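Local structure of putative cytochrome P450 120 (Synechocystis sp., 2VE3) at residues E278-R281 with Q282-K286. The protein binds heme and retinoic acid and, as a member of the cytochrome P450 family, probably acts as a monooxygenase. Sequence-based numbering, arbitrary orientation.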
loop_
_atom_site.group_PDB
_atom_site.type_symbol
_atom_site.label_atom_id
_atom_site.label_comp_id
_atom_site.label_asym_id
_atom_site.label_seq_id
_atom_site.Cartn_x
_atom_site.Cartn_y
_atom_site.Cartn_z
ATOM N N GLU A 278 -10.566 3.485 -23.414
ATOM C CA GLU A 278 -11.846 3.602 -24.115
ATOM C C GLU A 278 -12.863 2.527 -23.722
ATOM O O GLU A 278 -14.049 2.805 -23.651
ATOM C CB GLU A 278 -11.636 3.546 -25.628
ATOM C CG GLU A 278 -11.065 4.802 -26.234
ATOM C CD GLU A 278 -12.076 5.937 -26.328
ATOM O OE1 GLU A 278 -13.297 5.694 -26.135
ATOM O OE2 GLU A 278 -11.636 7.077 -26.592
ATOM N N ARG A 279 -12.400 1.297 -23.511
ATOM C CA ARG A 279 -13.276 0.212 -23.087
ATOM C C ARG A 279 -13.874 0.470 -21.708
ATOM O O ARG A 279 -15.017 0.090 -21.449
ATOM C CB ARG A 279 -12.547 -1.129 -23.091
ATOM C CG ARG A 279 -12.050 -1.600 -24.465
ATOM C CD ARG A 279 -11.641 -3.071 -24.426
ATOM N NE ARG A 279 -12.721 -3.915 -23.905
ATOM C CZ ARG A 279 -12.570 -5.152 -23.430
ATOM N NH1 ARG A 279 -11.364 -5.717 -23.386
ATOM N NH2 ARG A 279 -13.638 -5.826 -22.990
ATOM N N VAL A 280 -13.094 1.096 -20.828
ATOM C CA VAL A 280 -13.581 1.551 -19.517
ATOM C C VAL A 280 -14.683 2.597 -19.714
ATOM O O VAL A 280 -15.725 2.558 -19.048
ATOM C CB VAL A 280 -12.433 2.132 -18.624
ATOM C CG1 VAL A 280 -12.988 2.791 -17.359
ATOM C CG2 VAL A 280 -11.441 1.061 -18.251
ATOM N N ARG A 281 -14.434 3.521 -20.639
ATOM C CA ARG A 281 -15.349 4.603 -20.944
ATOM C C ARG A 281 -16.644 4.071 -21.556
ATOM O O ARG A 281 -17.718 4.553 -21.238
ATOM C CB ARG A 281 -14.684 5.624 -21.873
ATOM C CG ARG A 281 -15.462 6.942 -22.015
ATOM C CD ARG A 281 -14.640 8.036 -22.718
ATOM N NE ARG A 281 -13.590 8.591 -21.856
ATOM C CZ ARG A 281 -12.302 8.705 -22.188
ATOM N NH1 ARG A 281 -11.854 8.318 -23.382
ATOM N NH2 ARG A 281 -11.453 9.234 -21.321
ATOM N N GLN A 282 -16.514 3.084 -22.440
ATOM C CA GLN A 282 -17.644 2.426 -23.083
ATOM C C GLN A 282 -18.517 1.750 -22.027
ATOM O O GLN A 282 -19.746 1.711 -22.151
ATOM C CB GLN A 282 -17.143 1.408 -24.119
ATOM C CG GLN A 282 -18.254 0.601 -24.811
ATOM C CD GLN A 282 -17.749 -0.520 -25.736
ATOM O OE1 GLN A 282 -18.255 -0.691 -26.856
ATOM N NE2 GLN A 282 -16.765 -1.295 -25.266
ATOM N N GLU A 283 -17.871 1.228 -20.984
ATOM C CA GLU A 283 -18.563 0.578 -19.884
ATOM C C GLU A 283 -19.385 1.574 -19.079
ATOM O O GLU A 283 -20.545 1.305 -18.765
ATOM C CB GLU A 283 -17.577 -0.168 -18.979
ATOM C CG GLU A 283 -18.220 -0.836 -17.782
ATOM C CD GLU A 283 -17.226 -1.599 -16.935
ATOM O OE1 GLU A 283 -16.301 -0.969 -16.354
ATOM O OE2 GLU A 283 -17.384 -2.830 -16.856
ATOM N N GLN A 284 -18.789 2.721 -18.755
ATOM C CA GLN A 284 -19.478 3.739 -17.949
ATOM C C GLN A 284 -20.509 4.523 -18.763
ATOM O O GLN A 284 -21.231 5.365 -18.208
ATOM C CB GLN A 284 -18.488 4.682 -17.246
ATOM C CG GLN A 284 -17.420 5.242 -18.149
ATOM C CD GLN A 284 -16.515 6.258 -17.483
ATOM O OE1 GLN A 284 -15.902 6.008 -16.442
ATOM N NE2 GLN A 284 -16.416 7.411 -18.097
ATOM N N ASN A 285 -20.572 4.244 -20.067
ATOM C CA ASN A 285 -21.528 4.886 -20.974
ATOM C C ASN A 285 -22.796 4.060 -21.138
ATOM O O ASN A 285 -23.880 4.612 -21.342
ATOM C CB ASN A 285 -20.903 5.155 -22.349
ATOM C CG ASN A 285 -19.967 6.362 -22.355
ATOM O OD1 ASN A 285 -19.347 6.660 -23.373
ATOM N ND2 ASN A 285 -19.856 7.051 -21.228
ATOM N N LYS A 286 -22.646 2.739 -21.061
ATOM C CA LYS A 286 -23.784 1.821 -21.043
ATOM C C LYS A 286 -24.537 1.899 -19.706
ATOM O O LYS A 286 -25.536 1.199 -19.498
ATOM C CB LYS A 286 -23.325 0.385 -21.322
ATOM C CG LYS A 286 -22.785 0.160 -22.733
ATOM C CD LYS A 286 -22.576 -1.328 -23.024
ATOM C CE LYS A 286 -21.419 -1.562 -23.998
ATOM N NZ LYS A 286 -21.519 -0.758 -25.262
HETATM O O HOH W 1 -16.279 1.750 -16.291
#
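Gln-284 lies across the chain of Arg-281, one turn apart on helix 274-285, with the amide and guanidinium planes 75° from each other, so that they neither stack nor lie flat together. The CG methylene of Gln-284 packs on Arg-281 O at 3.2 Å, and the amide carbon CD lies 4.0 Å from Arg-281 CA. A chi1 of 49° tucks CG between the backbone N and the carbonyl carbon and folds the chain back against the preceding turn. Arg-281, by contrast, runs outward and bends at chi3, which turns its guanidinium toward Glu-278; OE2 of that residue lies in plane at the guanidinium edge, 3.4 Å from NH1 in a long salt bridge. Asp-413 shares NH1, while NE of Arg-281 donates to the carbonyl of Ile-409. Helix 274-285 is the J helix of the P450 fold, packed between the K helix (302-314), which flanks Val-280 and Glu-283, and the L helix (394-411), where Gln-284 touches Thr-406 and Ile-409, away from the heme. With a serine at Gln-284 the span from CG to the amide is gone, and a gap is likely to open between the Arg-281 backbone and these two residues. The carbonyl of Val-280 accepts from two donors, Gln-284 N at 3.1 Å and a water at 2.9 Å. The same water also donates to OE1 of Glu-283, at 2.7 Å, joining a helical carbonyl to the carboxylate three residues on. The fully extended Glu-283 side chain offers its two oxygens to the backbone N-H groups of Tyr-303 and Leu-304, at the start of helix 302-314.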